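Local coordinates for protein lipase (Pelosinus fermentans, PDB 5AH0) that probably hydrolyses ester bonds as a zinc-containing alpha/beta-hydrolase lipase, and cleaves the polyester poly(butylene adipate-co-terephthalate), at residues V183-S188 / E276-I281; G243-N248 / P326-S331; S330-V335 / G344-M349. One frame throughout, in Å; residues are numbered along the deposited sequence.

Contact 1. Residues V183-S188 / E276-I281; sequences VASLAS and ELPHVI
The long helix 173-190 of this alpha/beta-hydrolase is strapped on one side by the loop that follows strand 258-265, and the two are pinned together where Ser-185 meets Pro-278. Ser-185 OG donates to Pro-278 O at 2.7 Å, arriving from a direction tilted 16° out of the carbonyl plane. The hydroxyl stands anti to the backbone N (chi1 179°), a torsion that sets OG beside Pro-278 O. There it is closely enclosed: Leu-277 CB lies 3.4 Å from Ser-185 OG, and Pro-278 CD is 3.3 Å from the same oxygen. Both Ser-185 and Pro-278 are buried, and this bond gives each of them a polar partner inside a largely apolar patch.

Apolar contacts extend the junction on both flanks of the serine. One branch of each leucine meets the other where Leu-186 CD2 sits 3.9 Å from Leu-277 CD2, the two side chains crossing at a slant. Further along the loop, Val-280 uses a single methyl, CG2, which rests 3.6 Å from Ala-184 O and also brushes Ala-184 CB and Ser-188 CB, so it lies against successive turns of the helix. Phe-189, from the same helix, adds its side chain against Leu-277 and Pro-278. Within the loop, the ND1 atom of His-279 is engaged by Ile-281 N and Tyr-282 N. This is helix-to-loop packing in the helical layer outside the central sheet of the alpha/beta-hydrolase fold, and helix 173-190 may correspond to a lid helix of related zinc-containing bacterial lipases.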
loop_
_atom_site.group_PDB
_atom_site.type_symbol
_atom_site.label_atom_id
_atom_site.label_comp_id
_atom_site.label_asym_id
_atom_site.label_seq_id
_atom_site.Cartn_x
_atom_site.Cartn_y
_atom_site.Cartn_z
ATOM N N VAL A 183 11.680 -11.055 -1.926
ATOM C CA VAL A 183 11.892 -11.472 -3.309
ATOM C C VAL A 183 12.413 -12.894 -3.352
ATOM O O VAL A 183 11.913 -13.727 -4.098
ATOM C CB VAL A 183 12.882 -10.563 -4.051
ATOM C CG1 VAL A 183 13.075 -11.048 -5.492
ATOM C CG2 VAL A 183 12.388 -9.145 -4.036
ATOM N N ALA A 184 13.415 -13.167 -2.526
ATOM C CA ALA A 184 13.999 -14.492 -2.457
ATOM C C ALA A 184 12.944 -15.506 -2.068
ATOM O O ALA A 184 12.899 -16.609 -2.614
ATOM C CB ALA A 184 15.138 -14.510 -1.467
ATOM N N SER A 185 12.066 -15.110 -1.153
ATOM C CA SER A 185 11.000 -15.991 -0.699
ATOM C C SER A 185 10.026 -16.327 -1.819
ATOM O O SER A 185 9.636 -17.479 -1.975
ATOM C CB SER A 185 10.231 -15.364 0.458
ATOM O OG SER A 185 9.179 -16.220 0.882
ATOM N N LEU A 186 9.626 -15.318 -2.589
ATOM C CA LEU A 186 8.697 -15.533 -3.695
ATOM C C LEU A 186 9.275 -16.483 -4.744
ATOM O O LEU A 186 8.588 -17.383 -5.231
ATOM C CB LEU A 186 8.339 -14.204 -4.347
ATOM C CG LEU A 186 7.553 -13.203 -3.503
ATOM C CD1 LEU A 186 7.267 -11.953 -4.336
ATOM C CD2 LEU A 186 6.271 -13.812 -2.956
ATOM N N ALA A 187 10.548 -16.285 -5.074
ATOM C CA ALA A 187 11.231 -17.118 -6.059
ATOM C C ALA A 187 11.253 -18.575 -5.627
ATOM O O ALA A 187 11.091 -19.463 -6.452
ATOM C CB ALA A 187 12.647 -16.616 -6.304
ATOM N N SER A 188 11.454 -18.825 -4.338
ATOM C CA SER A 188 11.476 -20.200 -3.852
ATOM C C SER A 188 10.086 -20.816 -3.852
ATOM O O SER A 188 9.875 -21.901 -4.386
ATOM C CB SER A 188 12.058 -20.268 -2.443
ATOM O OG SER A 188 11.813 -21.542 -1.869
ATOM N N GLU A 276 2.912 -21.470 3.275
ATOM C CA GLU A 276 3.250 -20.069 3.509
ATOM C C GLU A 276 4.596 -19.675 2.925
ATOM O O GLU A 276 5.396 -20.532 2.557
ATOM C CB GLU A 276 3.239 -19.761 5.008
ATOM C CG GLU A 276 4.119 -20.678 5.850
ATOM C CD GLU A 276 3.798 -20.585 7.340
ATOM O OE1 GLU A 276 3.397 -19.479 7.779
ATOM O OE2 GLU A 276 3.947 -21.608 8.065
ATOM N N LEU A 277 4.828 -18.367 2.829
ATOM C CA LEU A 277 6.108 -17.847 2.369
ATOM C C LEU A 277 7.235 -18.247 3.321
ATOM O O LEU A 277 7.181 -17.960 4.514
ATOM C CB LEU A 277 6.056 -16.327 2.246
ATOM C CG LEU A 277 5.035 -15.740 1.267
ATOM C CD1 LEU A 277 5.108 -14.228 1.271
ATOM C CD2 LEU A 277 5.287 -16.284 -0.152
ATOM N N PRO A 278 8.271 -18.905 2.790
ATOM C CA PRO A 278 9.366 -19.321 3.662
ATOM C C PRO A 278 10.460 -18.274 3.768
ATOM O O PRO A 278 10.627 -17.441 2.872
ATOM C CB PRO A 278 9.895 -20.569 2.967
ATOM C CG PRO A 278 9.694 -20.258 1.491
ATOM C CD PRO A 278 8.436 -19.413 1.409
ATOM N N HIS A 279 11.196 -18.325 4.868
ATOM C CA HIS A 279 12.475 -17.647 4.940
ATOM C C HIS A 279 13.559 -18.551 4.345
ATOM O O HIS A 279 13.795 -19.670 4.816
ATOM C CB HIS A 279 12.800 -17.275 6.371
ATOM C CG HIS A 279 13.864 -16.239 6.480
ATOM N ND1 HIS A 279 15.200 -16.534 6.324
ATOM C CD2 HIS A 279 13.795 -14.909 6.710
ATOM C CE1 HIS A 279 15.908 -15.430 6.467
ATOM N NE2 HIS A 279 15.079 -14.428 6.691
ATOM N N VAL A 280 14.195 -18.094 3.279
ATOM C CA VAL A 280 15.113 -18.961 2.543
ATOM C C VAL A 280 16.411 -19.258 3.312
ATOM O O VAL A 280 17.121 -20.210 3.007
ATOM C CB VAL A 280 15.423 -18.349 1.163
ATOM C CG1 VAL A 280 16.285 -19.270 0.335
ATOM C CG2 VAL A 280 14.117 -18.079 0.415
ATOM N N ILE A 281 16.705 -18.481 4.347
ATOM C CA ILE A 281 17.910 -18.747 5.134
ATOM C C ILE A 281 17.578 -19.623 6.342
ATOM O O ILE A 281 18.161 -20.689 6.523
ATOM C CB ILE A 281 18.602 -17.439 5.617
ATOM C CG1 ILE A 281 19.265 -16.710 4.449
ATOM C CG2 ILE A 281 19.669 -17.741 6.661
ATOM C CD1 ILE A 281 18.336 -15.885 3.619
#

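Contact 2. Residues G243-N248 / P326-S331; sequences GARVLN and PKIWSS
Arg-245 lies along the indole of Trp-329, and its side chain can be followed atom by atom across the ring. It leaves helix 241-250 with CB 4.0 Å from Trp-329 CE3, on the six-membered ring. CG comes next, over the face of the five-membered ring in a CH-pi contact, though it is modelled too close to the indole for its exact distance to be trusted. CD is held from two directions, with Trp-329 CE2 at 3.5 Å and the Ile-328 CG2 methyl 3.6 Å from Arg-245 CD. A bend at the third torsion (chi3 50°) then turns the chain, bringing NE to 3.6 Å from Trp-329 CZ2 and laying the guanidinium flat over the rim of the six-membered ring. The planes differ by only 4°, and CZ stands 4.3 Å from the ring centroid, an off-centre cation-pi stack. At the tip, NH2 donates to Gly-303 O, which, with the stack, limits how the group can turn.

Three residues on, Asn-248 grips the backbone of the loop. Its ND2 donates to Ile-328 O at 2.8 Å, with an N-H...O angle of 154°, on a lone pair in the carbonyl plane. That carbonyl belongs to the central peptide of a type II turn, Lys-327 to Ser-330, so the bond secures the turn that presents Trp-329. ND2 also reaches His-163 O, while OD1 accepts from Arg-121 NH2. The chemistry is therefore divided: a buried amide with both ends engaged anchors the loop, whereas at the outer edge the stacked arginine probably keeps its charge beside the indole while its NH2 still bonds Gly-303 O.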
loop_
_atom_site.group_PDB
_atom_site.type_symbol
_atom_site.label_atom_id
_atom_site.label_comp_id
_atom_site.label_asym_id
_atom_site.label_seq_id
_atom_site.Cartn_x
_atom_site.Cartn_y
_atom_site.Cartn_z
ATOM N N GLY A 243 8.618 9.329 9.135
ATOM C CA GLY A 243 8.018 9.780 7.894
ATOM C C GLY A 243 6.500 9.743 7.861
ATOM O O GLY A 243 5.860 10.605 7.251
ATOM N N ALA A 244 5.914 8.748 8.516
ATOM C CA ALA A 244 4.460 8.609 8.510
ATOM C C ALA A 244 3.847 9.806 9.229
ATOM O O ALA A 244 2.860 10.404 8.780
ATOM C CB ALA A 244 4.041 7.307 9.170
ATOM N N ARG A 245 4.469 10.127 10.354
ATOM C CA ARG A 245 4.174 11.298 11.147
ATOM C C ARG A 245 4.025 12.505 10.247
ATOM O O ARG A 245 3.026 13.223 10.302
ATOM C CB ARG A 245 5.303 11.505 12.149
ATOM C CG ARG A 245 4.898 12.201 13.389
ATOM C CD ARG A 245 5.949 12.095 14.471
ATOM N NE ARG A 245 7.296 12.443 14.035
ATOM C CZ ARG A 245 8.285 12.702 14.881
ATOM N NH1 ARG A 245 8.054 12.667 16.186
ATOM N NH2 ARG A 245 9.495 13.007 14.431
ATOM N N VAL A 246 5.033 12.702 9.401
ATOM C CA VAL A 246 5.072 13.820 8.472
ATOM C C VAL A 246 3.887 13.775 7.518
ATOM O O VAL A 246 3.205 14.786 7.302
ATOM C CB VAL A 246 6.389 13.826 7.668
ATOM C CG1 VAL A 246 6.355 14.893 6.580
ATOM C CG2 VAL A 246 7.570 14.048 8.600
ATOM N N LEU A 247 3.648 12.602 6.938
ATOM C CA LEU A 247 2.529 12.426 6.014
ATOM C C LEU A 247 1.204 12.781 6.696
ATOM O O LEU A 247 0.333 13.408 6.095
ATOM C CB LEU A 247 2.494 10.988 5.485
ATOM C CG LEU A 247 1.599 10.676 4.286
ATOM C CD1 LEU A 247 2.228 11.222 3.029
ATOM C CD2 LEU A 247 1.369 9.172 4.160
ATOM N N ASN A 248 1.079 12.392 7.960
ATOM C CA ASN A 248 -0.140 12.603 8.729
ATOM C C ASN A 248 -0.520 14.065 8.902
ATOM O O ASN A 248 -1.690 14.384 9.091
ATOM C CB ASN A 248 0.005 11.965 10.111
ATOM C CG ASN A 248 -0.141 10.462 10.075
ATOM O OD1 ASN A 248 -0.238 9.867 9.002
ATOM N ND2 ASN A 248 -0.136 9.833 11.248
ATOM N N PRO A 326 -4.537 6.931 11.291
ATOM C CA PRO A 326 -3.444 7.857 11.582
ATOM C C PRO A 326 -3.734 8.641 12.845
ATOM O O PRO A 326 -4.768 9.307 12.913
ATOM C CB PRO A 326 -3.417 8.769 10.357
ATOM C CG PRO A 326 -4.796 8.708 9.805
ATOM C CD PRO A 326 -5.325 7.343 10.116
ATOM N N LYS A 327 -2.845 8.546 13.829
ATOM C CA LYS A 327 -3.012 9.240 15.097
ATOM C C LYS A 327 -1.951 10.305 15.321
ATOM O O LYS A 327 -2.248 11.412 15.775
ATOM C CB LYS A 327 -2.980 8.252 16.266
ATOM C CG LYS A 327 -4.288 7.539 16.532
ATOM C CD LYS A 327 -4.202 6.114 16.097
ATOM C CE LYS A 327 -3.109 5.389 16.828
ATOM N NZ LYS A 327 -2.937 4.053 16.218
ATOM N N ILE A 328 -0.709 9.954 15.017
ATOM C CA ILE A 328 0.422 10.810 15.326
ATOM C C ILE A 328 0.505 11.974 14.343
ATOM O O ILE A 328 0.524 11.770 13.133
ATOM C CB ILE A 328 1.724 9.995 15.317
ATOM C CG1 ILE A 328 1.575 8.764 16.212
ATOM C CG2 ILE A 328 2.880 10.803 15.820
ATOM C CD1 ILE A 328 2.814 7.915 16.266
ATOM N N TRP A 329 0.537 13.194 14.880
ATOM C CA TRP A 329 0.490 14.428 14.092
ATOM C C TRP A 329 -0.725 14.438 13.174
ATOM O O TRP A 329 -0.670 14.943 12.046
ATOM C CB TRP A 329 1.758 14.621 13.267
ATOM C CG TRP A 329 2.964 14.915 14.075
ATOM C CD1 TRP A 329 3.075 14.881 15.437
ATOM C CD2 TRP A 329 4.250 15.299 13.578
ATOM N NE1 TRP A 329 4.353 15.211 15.817
ATOM C CE2 TRP A 329 5.095 15.472 14.696
ATOM C CE3 TRP A 329 4.775 15.497 12.295
ATOM C CZ2 TRP A 329 6.433 15.848 14.568
ATOM C CZ3 TRP A 329 6.100 15.873 12.170
ATOM C CH2 TRP A 329 6.916 16.042 13.302
ATOM N N SER A 330 -1.824 13.874 13.656
ATOM C CA SER A 330 -3.037 13.821 12.859
ATOM C C SER A 330 -4.237 14.266 13.684
ATOM O O SER A 330 -4.229 14.168 14.917
ATOM C CB SER A 330 -3.265 12.411 12.306
ATOM O OG SER A 330 -4.379 12.394 11.426
ATOM N N SER A 331 -5.255 14.781 13.004
ATOM C CA SER A 331 -6.491 15.162 13.670
ATOM C C SER A 331 -7.650 14.268 13.251
ATOM O O SER A 331 -8.787 14.494 13.660
ATOM C CB SER A 331 -6.812 16.626 13.384
ATOM O OG SER A 331 -5.740 17.442 13.817
#

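Contact 3. Residues S330-V335 / G344-M349; sequences SSDKIV and GKWNSM
Lys-333 and Val-335 grip the backbone of Trp-346 from either side of Ile-334. Trp-346 N donates to Lys-333 O at 2.9 Å, Val-335 N returns a bond to Trp-346 O at 2.8 Å, and Ser-348 N closes the set on Val-335 O at 2.7 Å. The indole has its own acceptor: NE1 points at Asp-332 OD2, 2.9 Å away, in the ring plane and nearly straight (166°), though it meets the carboxylate from above its plane. The other carboxylate oxygen, OD1, takes Ala-253 N, so Asp-332 is held at both oxygens. A phenylalanine in place of Trp-346 has no ring N-H and would probably leave Asp-332 OD2 without its indole donor, that carboxylate then held through OD1.

Val-335 CG2 touches Lys-345 CE at 3.6 Å on the sheet face opposite Trp-346 and Ile-334. The backbone of Asn-347 bonds to Tyr-259 and Ser-261, while its ND2 bonds Tyr-259 O and its OD1 takes Gln-342 N. Strand 346-348 thus lies between 334-336 and 258-265, in the parallel sheet of an alpha/beta-hydrolase.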
loop_
_atom_site.group_PDB
_atom_site.type_symbol
_atom_site.label_atom_id
_atom_site.label_comp_id
_atom_site.label_asym_id
_atom_site.label_seq_id
_atom_site.Cartn_x
_atom_site.Cartn_y
_atom_site.Cartn_z
ATOM N N SER A 330 -1.824 13.874 13.656
ATOM C CA SER A 330 -3.037 13.821 12.859
ATOM C C SER A 330 -4.237 14.266 13.684
ATOM O O SER A 330 -4.229 14.168 14.917
ATOM C CB SER A 330 -3.265 12.411 12.306
ATOM O OG SER A 330 -4.379 12.394 11.426
ATOM N N SER A 331 -5.255 14.781 13.004
ATOM C CA SER A 331 -6.491 15.162 13.670
ATOM C C SER A 331 -7.650 14.268 13.251
ATOM O O SER A 331 -8.787 14.494 13.660
ATOM C CB SER A 331 -6.812 16.626 13.384
ATOM O OG SER A 331 -5.740 17.442 13.817
ATOM N N ASP A 332 -7.355 13.268 12.425
ATOM C CA ASP A 332 -8.355 12.307 11.974
ATOM C C ASP A 332 -9.116 11.710 13.152
ATOM O O ASP A 332 -8.518 11.316 14.146
ATOM C CB ASP A 332 -7.691 11.184 11.165
ATOM C CG ASP A 332 -7.332 11.608 9.747
ATOM O OD1 ASP A 332 -7.410 12.824 9.458
ATOM O OD2 ASP A 332 -6.971 10.728 8.924
ATOM N N LYS A 333 -10.436 11.629 13.037
ATOM C CA LYS A 333 -11.229 11.011 14.094
ATOM C C LYS A 333 -11.294 9.502 13.894
ATOM O O LYS A 333 -11.633 9.019 12.817
ATOM C CB LYS A 333 -12.647 11.596 14.155
ATOM C CG LYS A 333 -12.726 13.016 14.698
ATOM C CD LYS A 333 -14.168 13.502 14.749
ATOM C CE LYS A 333 -14.263 14.905 15.331
ATOM N NZ LYS A 333 -15.659 15.444 15.311
ATOM N N ILE A 334 -10.952 8.755 14.932
ATOM C CA ILE A 334 -11.013 7.306 14.837
ATOM C C ILE A 334 -12.101 6.789 15.755
ATOM O O ILE A 334 -12.149 7.133 16.931
ATOM C CB ILE A 334 -9.664 6.670 15.180
ATOM C CG1 ILE A 334 -8.598 7.226 14.243
ATOM C CG2 ILE A 334 -9.734 5.154 15.057
ATOM C CD1 ILE A 334 -7.229 6.720 14.537
ATOM N N VAL A 335 -12.958 5.943 15.202
ATOM C CA VAL A 335 -14.166 5.477 15.870
ATOM C C VAL A 335 -14.280 3.953 15.845
ATOM O O VAL A 335 -13.869 3.313 14.879
ATOM C CB VAL A 335 -15.408 6.108 15.194
ATOM C CG1 VAL A 335 -16.697 5.434 15.625
ATOM C CG2 VAL A 335 -15.447 7.609 15.454
ATOM N N GLY A 344 -16.625 10.385 6.968
ATOM C CA GLY A 344 -15.669 11.376 7.428
ATOM C C GLY A 344 -14.753 10.924 8.552
ATOM O O GLY A 344 -13.800 11.619 8.887
ATOM N N LYS A 345 -15.021 9.759 9.133
ATOM C CA LYS A 345 -14.208 9.268 10.247
ATOM C C LYS A 345 -13.715 7.852 9.968
ATOM O O LYS A 345 -14.264 7.153 9.119
ATOM C CB LYS A 345 -15.010 9.298 11.552
ATOM C CG LYS A 345 -15.695 10.610 11.819
ATOM C CD LYS A 345 -16.935 10.458 12.693
ATOM C CE LYS A 345 -16.650 10.711 14.168
ATOM N NZ LYS A 345 -17.926 10.933 14.930
ATOM N N TRP A 346 -12.682 7.426 10.685
ATOM C CA TRP A 346 -12.169 6.070 10.539
ATOM C C TRP A 346 -13.026 5.084 11.328
ATOM O O TRP A 346 -13.097 5.148 12.555
ATOM C CB TRP A 346 -10.710 5.984 11.000
ATOM C CG TRP A 346 -9.743 6.658 10.078
ATOM C CD1 TRP A 346 -9.356 7.973 10.097
ATOM C CD2 TRP A 346 -9.039 6.050 8.991
ATOM N NE1 TRP A 346 -8.456 8.216 9.086
ATOM C CE2 TRP A 346 -8.248 7.054 8.389
ATOM C CE3 TRP A 346 -9.008 4.756 8.459
ATOM C CZ2 TRP A 346 -7.434 6.798 7.288
ATOM C CZ3 TRP A 346 -8.202 4.506 7.372
ATOM C CH2 TRP A 346 -7.424 5.520 6.796
ATOM N N ASN A 347 -13.684 4.177 10.616
ATOM C CA ASN A 347 -14.445 3.120 11.262
ATOM C C ASN A 347 -13.537 1.925 11.550
ATOM O O ASN A 347 -13.328 1.066 10.679
ATOM C CB ASN A 347 -15.631 2.697 10.390
ATOM C CG ASN A 347 -16.661 3.813 10.195
ATOM O OD1 ASN A 347 -17.769 3.746 10.726
ATOM N ND2 ASN A 347 -16.301 4.834 9.422
ATOM N N SER A 348 -12.980 1.888 12.762
ATOM C CA SER A 348 -12.032 0.845 13.165
ATOM C C SER A 348 -12.727 -0.485 13.440
ATOM O O SER A 348 -13.527 -0.611 14.379
ATOM C CB SER A 348 -11.244 1.273 14.398
ATOM O OG SER A 348 -10.385 0.229 14.827
ATOM N N MET A 349 -12.425 -1.474 12.609
ATOM C CA MET A 349 -13.094 -2.762 12.682
ATOM C C MET A 349 -12.516 -3.605 13.802
ATOM O O MET A 349 -11.418 -3.326 14.271
ATOM C CB MET A 349 -12.984 -3.482 11.340
ATOM C CG MET A 349 -13.538 -2.665 10.191
ATOM S SD MET A 349 -15.312 -2.379 10.358
ATOM C CE MET A 349 -15.918 -4.062 10.251
#

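Contacts 2 and 3 are neighbours, with centres 13 Å apart, and they share Ser-330 and Ser-331: the loop secured on helix 241-250 runs directly into strand 334-336. Pro-326 of contact 2 packs against both Asp-332 and Trp-346 of contact 3, its CD 3.4 Å from Trp-346 CE2. His-163 ties the two further, offering its backbone oxygen to Asn-248 and its ring to Trp-346. Contact 1 lies on the opposite side of the chain's centre, its centre 33 Å from that of contact 2 and 36 Å from that of contact 3. The zinc, held by Asp-56, His-76, His-82 and Asp-233, is about 13 Å from the Val-246 side chain of contact 2.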